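Local coordinates for phage-related protein (Bordetella bronchiseptica RB50, PDB 3BJQ), which is of unproven function but is probably a phage coat protein of the major capsid protein E type, at residues V40-G51 against F73-P84; G271-Y279 against W287-N295. All coordinates share one frame; numbering follows the deposited sequence.

Contact 1: V40-G51 against F73-P84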
loop_
_atom_site.group_PDB
_atom_site.type_symbol
_atom_site.label_atom_id
_atom_site.label_comp_id
_atom_site.label_asym_id
_atom_site.label_seq_id
_atom_site.Cartn_x
_atom_site.Cartn_y
_atom_site.Cartn_z
ATOM N N VAL E 40 -28.073 21.286 6.336
ATOM C CA VAL E 40 -29.280 21.512 5.594
ATOM C C VAL E 40 -28.878 21.781 4.124
ATOM O O VAL E 40 -27.704 21.969 3.813
ATOM C CB VAL E 40 -30.155 22.700 6.137
ATOM C CG1 VAL E 40 -30.492 22.519 7.562
ATOM C CG2 VAL E 40 -29.508 24.062 5.917
ATOM N N ALA E 41 -29.854 21.765 3.236
ATOM C CA ALA E 41 -29.622 22.039 1.813
ATOM C C ALA E 41 -30.178 23.391 1.380
ATOM O O ALA E 41 -29.631 24.022 0.475
ATOM C CB ALA E 41 -30.246 20.942 0.973
ATOM N N GLN E 42 -31.277 23.819 2.002
ATOM C CA GLN E 42 -31.981 25.060 1.624
ATOM C C GLN E 42 -31.491 26.308 2.368
ATOM O O GLN E 42 -31.315 26.285 3.597
ATOM C CB GLN E 42 -33.494 24.931 1.882
ATOM C CG GLN E 42 -34.272 23.914 1.019
ATOM C CD GLN E 42 -35.783 23.838 1.384
ATOM O OE1 GLN E 42 -36.237 24.416 2.384
ATOM N NE2 GLN E 42 -36.558 23.123 0.561
ATOM N N TYR E 43 -31.316 27.396 1.615
ATOM C CA TYR E 43 -30.952 28.698 2.174
ATOM C C TYR E 43 -32.123 29.389 2.875
ATOM O O TYR E 43 -31.924 30.231 3.758
ATOM C CB TYR E 43 -30.413 29.634 1.094
ATOM C CG TYR E 43 -28.959 29.427 0.831
ATOM C CD1 TYR E 43 -28.522 28.426 -0.013
ATOM C CD2 TYR E 43 -28.013 30.229 1.437
ATOM C CE1 TYR E 43 -27.158 28.223 -0.251
ATOM C CE2 TYR E 43 -26.656 30.039 1.207
ATOM C CZ TYR E 43 -26.243 29.037 0.363
ATOM O OH TYR E 43 -24.925 28.833 0.161
ATOM N N GLY E 44 -33.341 29.031 2.481
ATOM C CA GLY E 44 -34.549 29.528 3.124
ATOM C C GLY E 44 -35.467 28.357 3.427
ATOM O O GLY E 44 -35.504 27.371 2.685
ATOM N N GLY E 45 -36.196 28.431 4.531
ATOM C CA GLY E 45 -37.091 27.339 4.883
ATOM C C GLY E 45 -37.755 27.582 6.208
ATOM O O GLY E 45 -37.850 28.719 6.665
ATOM N N LYS E 46 -38.219 26.502 6.825
ATOM C CA LYS E 46 -38.848 26.560 8.130
ATOM C C LYS E 46 -38.013 25.766 9.103
ATOM O O LYS E 46 -37.505 24.704 8.749
ATOM C CB LYS E 46 -40.256 25.978 8.076
ATOM C CG LYS E 46 -41.358 26.994 7.724
ATOM C CD LYS E 46 -41.528 27.194 6.272
ATOM C CE LYS E 46 -42.671 28.166 6.010
ATOM N NZ LYS E 46 -42.414 29.483 6.660
ATOM N N ILE E 47 -37.881 26.282 10.322
ATOM C CA ILE E 47 -37.139 25.611 11.370
ATOM C C ILE E 47 -37.966 24.425 11.823
ATOM O O ILE E 47 -39.136 24.588 12.186
ATOM C CB ILE E 47 -36.893 26.554 12.603
ATOM C CG1 ILE E 47 -36.059 27.779 12.210
ATOM C CG2 ILE E 47 -36.232 25.789 13.762
ATOM C CD1 ILE E 47 -35.985 28.852 13.275
ATOM N N LEU E 48 -37.369 23.240 11.827
ATOM C CA LEU E 48 -38.059 22.065 12.363
ATOM C C LEU E 48 -38.092 22.271 13.857
ATOM O O LEU E 48 -37.033 22.341 14.509
ATOM C CB LEU E 48 -37.369 20.771 11.951
ATOM C CG LEU E 48 -38.211 19.514 12.196
ATOM C CD1 LEU E 48 -39.496 19.501 11.336
ATOM C CD2 LEU E 48 -37.377 18.297 11.899
ATOM N N THR E 49 -39.299 22.402 14.397
ATOM C CA THR E 49 -39.521 22.852 15.772
ATOM C C THR E 49 -40.029 21.721 16.656
ATOM O O THR E 49 -40.834 20.893 16.238
ATOM C CB THR E 49 -40.485 24.056 15.766
ATOM O OG1 THR E 49 -39.938 25.077 14.922
ATOM C CG2 THR E 49 -40.715 24.649 17.164
ATOM N N PHE E 50 -39.545 21.703 17.889
ATOM C CA PHE E 50 -39.890 20.677 18.841
ATOM C C PHE E 50 -40.587 21.278 20.043
ATOM O O PHE E 50 -39.970 21.940 20.875
ATOM C CB PHE E 50 -38.626 19.918 19.244
ATOM C CG PHE E 50 -37.758 19.567 18.071
ATOM C CD1 PHE E 50 -38.174 18.620 17.154
ATOM C CD2 PHE E 50 -36.586 20.248 17.841
ATOM C CE1 PHE E 50 -37.398 18.302 16.068
ATOM C CE2 PHE E 50 -35.792 19.948 16.770
ATOM C CZ PHE E 50 -36.189 18.949 15.884
ATOM N N GLY E 51 -41.888 21.040 20.113
ATOM C CA GLY E 51 -42.695 21.451 21.236
ATOM C C GLY E 51 -42.852 20.284 22.193
ATOM O O GLY E 51 -42.106 19.296 22.109
ATOM N N PHE E 73 -40.506 13.889 14.376
ATOM C CA PHE E 73 -40.788 14.447 15.700
ATOM C C PHE E 73 -41.247 15.904 15.650
ATOM O O PHE E 73 -42.202 16.267 16.352
ATOM C CB PHE E 73 -39.575 14.338 16.602
ATOM C CG PHE E 73 -39.130 12.950 16.789
ATOM C CD1 PHE E 73 -39.887 12.086 17.541
ATOM C CD2 PHE E 73 -37.997 12.477 16.164
ATOM C CE1 PHE E 73 -39.510 10.783 17.692
ATOM C CE2 PHE E 73 -37.621 11.167 16.320
ATOM C CZ PHE E 73 -38.378 10.338 17.077
ATOM N N GLY E 74 -40.590 16.719 14.827
ATOM C CA GLY E 74 -40.845 18.159 14.838
ATOM C C GLY E 74 -41.870 18.636 13.834
ATOM O O GLY E 74 -42.350 17.839 13.021
ATOM N N TYR E 75 -42.211 19.931 13.917
ATOM C CA TYR E 75 -43.139 20.594 12.971
ATOM C C TYR E 75 -42.489 21.814 12.302
ATOM O O TYR E 75 -41.562 22.433 12.838
ATOM C CB TYR E 75 -44.453 21.026 13.668
ATOM C CG TYR E 75 -44.310 22.074 14.764
ATOM C CD1 TYR E 75 -44.140 21.694 16.081
ATOM C CD2 TYR E 75 -44.377 23.434 14.484
ATOM C CE1 TYR E 75 -44.010 22.630 17.092
ATOM C CE2 TYR E 75 -44.254 24.389 15.495
ATOM C CZ TYR E 75 -44.052 23.971 16.796
ATOM O OH TYR E 75 -43.948 24.884 17.831
ATOM N N GLU E 76 -42.981 22.176 11.124
ATOM C CA GLU E 76 -42.470 23.359 10.457
ATOM C C GLU E 76 -42.886 24.590 11.231
ATOM O O GLU E 76 -44.065 24.910 11.323
ATOM C CB GLU E 76 -42.996 23.487 9.041
ATOM C CG GLU E 76 -42.484 22.440 8.107
ATOM C CD GLU E 76 -42.946 22.678 6.690
ATOM O OE1 GLU E 76 -44.147 22.952 6.500
ATOM O OE2 GLU E 76 -42.113 22.590 5.771
ATOM N N GLY E 77 -41.911 25.294 11.780
ATOM C CA GLY E 77 -42.202 26.461 12.587
ATOM C C GLY E 77 -41.836 27.717 11.865
ATOM O O GLY E 77 -42.154 27.870 10.699
ATOM N N ASP E 78 -41.141 28.600 12.570
ATOM C CA ASP E 78 -40.746 29.911 12.056
ATOM C C ASP E 78 -39.773 29.773 10.902
ATOM O O ASP E 78 -39.038 28.810 10.825
ATOM C CB ASP E 78 -40.099 30.762 13.174
ATOM C CG ASP E 78 -41.103 31.217 14.223
ATOM O OD1 ASP E 78 -42.304 30.998 14.016
ATOM O OD2 ASP E 78 -40.694 31.809 15.243
ATOM N N PRO E 79 -39.775 30.745 9.995
ATOM C CA PRO E 79 -38.881 30.655 8.875
ATOM C C PRO E 79 -37.457 30.958 9.290
ATOM O O PRO E 79 -37.224 31.641 10.285
ATOM C CB PRO E 79 -39.387 31.748 7.939
ATOM C CG PRO E 79 -39.970 32.747 8.834
ATOM C CD PRO E 79 -40.580 31.980 9.952
ATOM N N TYR E 80 -36.520 30.413 8.534
ATOM C CA TYR E 80 -35.112 30.711 8.718
ATOM C C TYR E 80 -34.567 31.180 7.390
ATOM O O TYR E 80 -35.102 30.843 6.335
ATOM C CB TYR E 80 -34.323 29.487 9.197
ATOM C CG TYR E 80 -33.999 28.448 8.128
ATOM C CD1 TYR E 80 -32.923 28.616 7.261
ATOM C CD2 TYR E 80 -34.734 27.279 8.037
ATOM C CE1 TYR E 80 -32.606 27.650 6.322
ATOM C CE2 TYR E 80 -34.444 26.322 7.096
ATOM C CZ TYR E 80 -33.381 26.508 6.247
ATOM O OH TYR E 80 -33.113 25.551 5.321
ATOM N N SER E 81 -33.467 31.920 7.448
ATOM C CA SER E 81 -32.829 32.381 6.246
ATOM C C SER E 81 -31.319 32.425 6.450
ATOM O O SER E 81 -30.805 33.114 7.346
ATOM C CB SER E 81 -33.372 33.746 5.818
ATOM O OG SER E 81 -32.766 34.161 4.598
ATOM N N ILE E 82 -30.614 31.660 5.626
ATOM C CA ILE E 82 -29.170 31.638 5.676
ATOM C C ILE E 82 -28.751 32.674 4.646
ATOM O O ILE E 82 -29.102 32.562 3.466
ATOM C CB ILE E 82 -28.617 30.243 5.337
ATOM C CG1 ILE E 82 -28.992 29.255 6.442
ATOM C CG2 ILE E 82 -27.096 30.295 5.120
ATOM C CD1 ILE E 82 -28.789 27.803 6.083
ATOM N N VAL E 83 -28.040 33.703 5.093
ATOM C CA VAL E 83 -27.566 34.754 4.186
ATOM C C VAL E 83 -26.208 34.331 3.624
ATOM O O VAL E 83 -25.286 34.018 4.392
ATOM C CB VAL E 83 -27.489 36.152 4.880
ATOM C CG1 VAL E 83 -26.769 37.182 3.998
ATOM C CG2 VAL E 83 -28.894 36.658 5.205
ATOM N N PRO E 84 -26.093 34.270 2.284
ATOM C CA PRO E 84 -24.810 33.973 1.683
ATOM C C PRO E 84 -23.808 35.038 2.097
ATOM O O PRO E 84 -24.009 36.213 1.812
ATOM C CB PRO E 84 -25.095 34.057 0.178
ATOM C CG PRO E 84 -26.513 33.851 0.042
ATOM C CD PRO E 84 -27.128 34.462 1.254
HETATM O O HOH W 1 -32.181 32.967 2.229
HETATM O O HOH W 2 -39.904 27.605 15.284
#

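Contact 2: G271-Y279 against W287-N295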
loop_
_atom_site.group_PDB
_atom_site.type_symbol
_atom_site.label_atom_id
_atom_site.label_comp_id
_atom_site.label_asym_id
_atom_site.label_seq_id
_atom_site.Cartn_x
_atom_site.Cartn_y
_atom_site.Cartn_z
ATOM N N GLY E 271 -21.595 20.531 3.402
ATOM C CA GLY E 271 -20.271 20.669 2.807
ATOM C C GLY E 271 -19.495 21.876 3.282
ATOM O O GLY E 271 -18.272 21.902 3.162
ATOM N N HIS E 272 -20.177 22.869 3.844
ATOM C CA HIS E 272 -19.496 24.058 4.344
ATOM C C HIS E 272 -18.792 23.726 5.667
ATOM O O HIS E 272 -19.289 22.933 6.444
ATOM C CB HIS E 272 -20.473 25.217 4.482
ATOM C CG HIS E 272 -20.950 25.747 3.170
ATOM N ND1 HIS E 272 -21.315 27.061 2.980
ATOM C CD2 HIS E 272 -21.052 25.155 1.960
ATOM C CE1 HIS E 272 -21.676 27.240 1.727
ATOM N NE2 HIS E 272 -21.523 26.099 1.085
ATOM N N PRO E 273 -17.636 24.343 5.940
ATOM C CA PRO E 273 -16.936 25.336 5.149
ATOM C C PRO E 273 -16.234 24.801 3.915
ATOM O O PRO E 273 -15.666 23.714 3.970
ATOM C CB PRO E 273 -15.883 25.866 6.129
ATOM C CG PRO E 273 -15.632 24.742 7.017
ATOM C CD PRO E 273 -16.949 24.091 7.213
ATOM N N LEU E 274 -16.279 25.592 2.841
ATOM C CA LEU E 274 -15.597 25.296 1.579
ATOM C C LEU E 274 -14.594 26.403 1.274
ATOM O O LEU E 274 -14.871 27.546 1.534
ATOM C CB LEU E 274 -16.585 25.263 0.402
ATOM C CG LEU E 274 -17.768 24.293 0.337
ATOM C CD1 LEU E 274 -18.763 24.775 -0.736
ATOM C CD2 LEU E 274 -17.328 22.831 0.088
ATOM N N VAL E 275 -13.436 26.037 0.737
ATOM C CA VAL E 275 -12.446 26.990 0.245
ATOM C C VAL E 275 -12.289 26.725 -1.251
ATOM O O VAL E 275 -12.134 25.566 -1.673
ATOM C CB VAL E 275 -11.092 26.806 0.910
ATOM C CG1 VAL E 275 -10.126 27.846 0.410
ATOM C CG2 VAL E 275 -11.243 26.890 2.446
ATOM N N GLU E 276 -12.345 27.802 -2.030
ATOM C CA GLU E 276 -12.197 27.758 -3.480
ATOM C C GLU E 276 -10.739 27.887 -3.923
ATOM O O GLU E 276 -9.893 28.466 -3.209
ATOM C CB GLU E 276 -12.989 28.902 -4.118
ATOM C CG GLU E 276 -14.483 28.849 -3.824
ATOM C CD GLU E 276 -15.235 30.131 -4.227
ATOM O OE1 GLU E 276 -14.867 30.749 -5.266
ATOM O OE2 GLU E 276 -16.190 30.509 -3.487
ATOM N N VAL E 277 -10.443 27.340 -5.101
ATOM C CA VAL E 277 -9.115 27.474 -5.689
ATOM C C VAL E 277 -8.805 28.972 -5.797
ATOM O O VAL E 277 -9.719 29.773 -6.042
ATOM C CB VAL E 277 -9.036 26.806 -7.079
ATOM C CG1 VAL E 277 -9.185 25.311 -6.963
ATOM C CG2 VAL E 277 -10.089 27.386 -8.032
ATOM N N PRO E 278 -7.553 29.375 -5.525
ATOM C CA PRO E 278 -7.262 30.809 -5.553
ATOM C C PRO E 278 -7.209 31.402 -6.934
ATOM O O PRO E 278 -6.984 30.685 -7.903
ATOM C CB PRO E 278 -5.867 30.901 -4.936
ATOM C CG PRO E 278 -5.248 29.562 -5.164
ATOM C CD PRO E 278 -6.381 28.574 -5.130
ATOM N N TYR E 279 -7.381 32.719 -7.004
ATOM C CA TYR E 279 -7.126 33.478 -8.211
ATOM C C TYR E 279 -6.182 34.617 -7.847
ATOM O O TYR E 279 -6.081 35.003 -6.691
ATOM C CB TYR E 279 -8.430 33.994 -8.860
ATOM C CG TYR E 279 -9.198 35.048 -8.085
ATOM C CD1 TYR E 279 -8.906 36.406 -8.220
ATOM C CD2 TYR E 279 -10.248 34.687 -7.259
ATOM C CE1 TYR E 279 -9.626 37.377 -7.512
ATOM C CE2 TYR E 279 -10.968 35.630 -6.545
ATOM C CZ TYR E 279 -10.662 36.971 -6.666
ATOM O OH TYR E 279 -11.401 37.888 -5.932
ATOM N N TRP E 287 -3.075 36.692 -3.901
ATOM C CA TRP E 287 -3.845 35.519 -4.292
ATOM C C TRP E 287 -5.054 35.462 -3.371
ATOM O O TRP E 287 -4.903 35.615 -2.177
ATOM C CB TRP E 287 -3.040 34.225 -4.161
ATOM C CG TRP E 287 -2.016 34.099 -5.197
ATOM C CD1 TRP E 287 -0.733 34.543 -5.124
ATOM C CD2 TRP E 287 -2.162 33.495 -6.486
ATOM N NE1 TRP E 287 -0.063 34.244 -6.286
ATOM C CE2 TRP E 287 -0.913 33.591 -7.135
ATOM C CE3 TRP E 287 -3.216 32.851 -7.144
ATOM C CZ2 TRP E 287 -0.701 33.110 -8.421
ATOM C CZ3 TRP E 287 -2.995 32.343 -8.416
ATOM C CH2 TRP E 287 -1.749 32.495 -9.052
ATOM N N ILE E 288 -6.233 35.213 -3.946
ATOM C CA ILE E 288 -7.505 35.295 -3.239
ATOM C C ILE E 288 -8.233 33.949 -3.212
ATOM O O ILE E 288 -8.514 33.366 -4.263
ATOM C CB ILE E 288 -8.454 36.331 -3.925
ATOM C CG1 ILE E 288 -7.784 37.692 -4.024
ATOM C CG2 ILE E 288 -9.776 36.490 -3.180
ATOM C CD1 ILE E 288 -7.471 38.304 -2.718
ATOM N N TYR E 289 -8.550 33.469 -2.013
ATOM C CA TYR E 289 -9.341 32.235 -1.840
ATOM C C TYR E 289 -10.721 32.581 -1.322
ATOM O O TYR E 289 -10.859 33.112 -0.217
ATOM C CB TYR E 289 -8.717 31.283 -0.841
ATOM C CG TYR E 289 -7.301 30.894 -1.097
ATOM C CD1 TYR E 289 -6.267 31.773 -0.809
ATOM C CD2 TYR E 289 -6.976 29.608 -1.530
ATOM C CE1 TYR E 289 -4.959 31.424 -1.002
ATOM C CE2 TYR E 289 -5.659 29.239 -1.699
ATOM C CZ TYR E 289 -4.651 30.161 -1.430
ATOM O OH TYR E 289 -3.331 29.831 -1.609
ATOM N N GLY E 290 -11.740 32.244 -2.098
ATOM C CA GLY E 290 -13.102 32.427 -1.678
ATOM C C GLY E 290 -13.379 31.395 -0.605
ATOM O O GLY E 290 -13.056 30.224 -0.776
ATOM N N VAL E 291 -13.949 31.843 0.502
ATOM C CA VAL E 291 -14.274 30.968 1.640
ATOM C C VAL E 291 -15.776 31.129 1.962
ATOM O O VAL E 291 -16.281 32.240 2.143
ATOM C CB VAL E 291 -13.456 31.324 2.874
ATOM C CG1 VAL E 291 -13.781 30.343 4.020
ATOM C CG2 VAL E 291 -11.977 31.311 2.529
ATOM N N SER E 292 -16.475 30.008 2.009
ATOM C CA SER E 292 -17.900 29.983 2.239
ATOM C C SER E 292 -18.214 29.122 3.447
ATOM O O SER E 292 -17.766 28.004 3.519
ATOM C CB SER E 292 -18.583 29.416 0.991
ATOM O OG SER E 292 -18.643 30.399 -0.042
ATOM N N ASP E 293 -18.986 29.659 4.391
ATOM C CA ASP E 293 -19.474 28.882 5.537
ATOM C C ASP E 293 -20.842 29.426 5.940
ATOM O O ASP E 293 -21.000 30.050 6.994
ATOM C CB ASP E 293 -18.491 28.937 6.706
ATOM C CG ASP E 293 -18.747 27.834 7.698
ATOM O OD1 ASP E 293 -19.811 27.189 7.528
ATOM O OD2 ASP E 293 -17.916 27.605 8.622
ATOM N N ASP E 294 -21.825 29.172 5.078
ATOM C CA ASP E 294 -23.147 29.763 5.165
ATOM C C ASP E 294 -23.970 28.991 6.185
ATOM O O ASP E 294 -24.178 27.788 6.051
ATOM C CB ASP E 294 -23.849 29.736 3.795
ATOM C CG ASP E 294 -23.209 30.686 2.772
ATOM O OD1 ASP E 294 -22.627 31.719 3.175
ATOM O OD2 ASP E 294 -23.335 30.413 1.559
ATOM N N ASN E 295 -24.413 29.693 7.212
ATOM C CA ASN E 295 -25.068 29.068 8.344
ATOM C C ASN E 295 -25.971 30.054 9.064
ATOM O O ASN E 295 -25.883 31.263 8.858
ATOM C CB ASN E 295 -24.019 28.531 9.326
ATOM C CG ASN E 295 -23.326 29.644 10.129
ATOM O OD1 ASN E 295 -23.734 29.948 11.259
ATOM N ND2 ASN E 295 -22.279 30.252 9.547
HETATM O O HOH W 3 -10.834 31.913 -4.962
#

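Contact 1: V40-G51 against F73-P84
Tyr80 turns CG between its backbone N and carbonyl carbon (chi1 77°), which brings its ring over Gly44 and Gly45 of the neighbouring strand; Tyr75 (chi1 64°) reaches Thr49 in the same way. One face of the Tyr80 ring covers the backbone of Gly44 and Gly45, with Gly45 N over its centre and Gly44 C toward the rim. At the far end Tyr80 OH donates to Gln42 O at 2.6 Å, from well above the carbonyl plane. The Tyr75 ring takes Thr49 instead: CB sits over one face in a CH-pi contact, 3.8 Å from the ring centroid, while CG2 reaches Tyr75 OH. These strands, 44-49 and 75-81, form a two-stranded antiparallel sheet with a beta bulge between Lys46 and Leu48. There Ile47 N bonds to Asp78 O at 2.8 Å, almost straight at 177°, and Gly77 N returns to Ile47 O. A water joins Thr49 OG1 to Asp78 N. Beyond the strands, Ile82 N meets Tyr43 O at 2.7 Å. Ile82 CG2 packs against Tyr43 CD2, their side chains crossing at about a right angle, and Ile82 CD1 meets Val40 CG2 tip to tip at 3.8 Å. Tyr267 of strand 264-269 packs edge-to-face with Tyr80.

Contact 2: G271-Y279 against W287-N295
A beta hairpin, made of strands 274-281 and 286-299, brings His272 to Asp294 at one end and Tyr279 to Ile288 at the other. The His272 ring presents ND1 as an acceptor to Asp294 N, 3.0 Å away; the bond is nearly straight (172°) and lies in the ring plane. Since ND1 accepts, any proton on this imidazole should sit on NE2. Next to it, Pro273, which follows a cis peptide bond, lies alongside Asp293 and points the same way, its CB 3.7 Å from Asp293 OD2.

The antiparallel pairing then runs in two parts. Leu274 and Ser292 form a hydrogen-bonded pair with both backbone bonds made, and Glu276 N goes to Gly290 O at 2.8 Å. Past this point the strands part and the register slips by one residue. A water bridges the strands here, giving hydrogen bonds to Val277 O and Ile288 O and accepting one from Gly290 N. Glu276 CB and CG lie against Gly290 O, both 3.6 Å away. Pairing resumes at Tyr279 and Ile288.

Two CH-pi contacts mark this end of the hairpin. Pro278 CB stands over the centre of the Tyr289 ring, 3.7 Å from its centroid, and Pro278 CG touches Tyr289 CE2 at 3.5 Å. With chi1 at 67°, the Tyr279 ring swings back over its own main chain and comes to lie on Ile288: CB sits on the ring face 3.8 Å from the centroid, and CG2 meets Tyr279 OH. That hydroxyl bonds to Glu88, on strand 87-92, which pairs with strand 286-299. Leu17 of helix 15-22 packs on Val275 and Tyr289, and Arg70 of a neighbouring subunit reaches Tyr279 and Ile288.

Contacts 1 and 2 follow one another along the chain, and their centres lie 24 Å apart, yet they meet where the end of segment 73-84 and Tyr43 run up against the end of segment 287-295. Tyr43 OH is 2.6 Å from Asp294 OD2, a probable hydrogen bond, and the other carboxylate oxygen, OD1, bonds to Ser85 N and lies 3.5 Å from Pro84 CA. Ile82 CG2 packs on the backbone here, 3.5 Å from Asn295 N. Asp294, a residue of contact 2, thus turns its carboxylate to contact 1; Tyr43 also touches His272. One residue earlier, the side chain of Asp293 comes within about 3 Å of a bound tetraethylene glycol, probably from the crystallisation liquor.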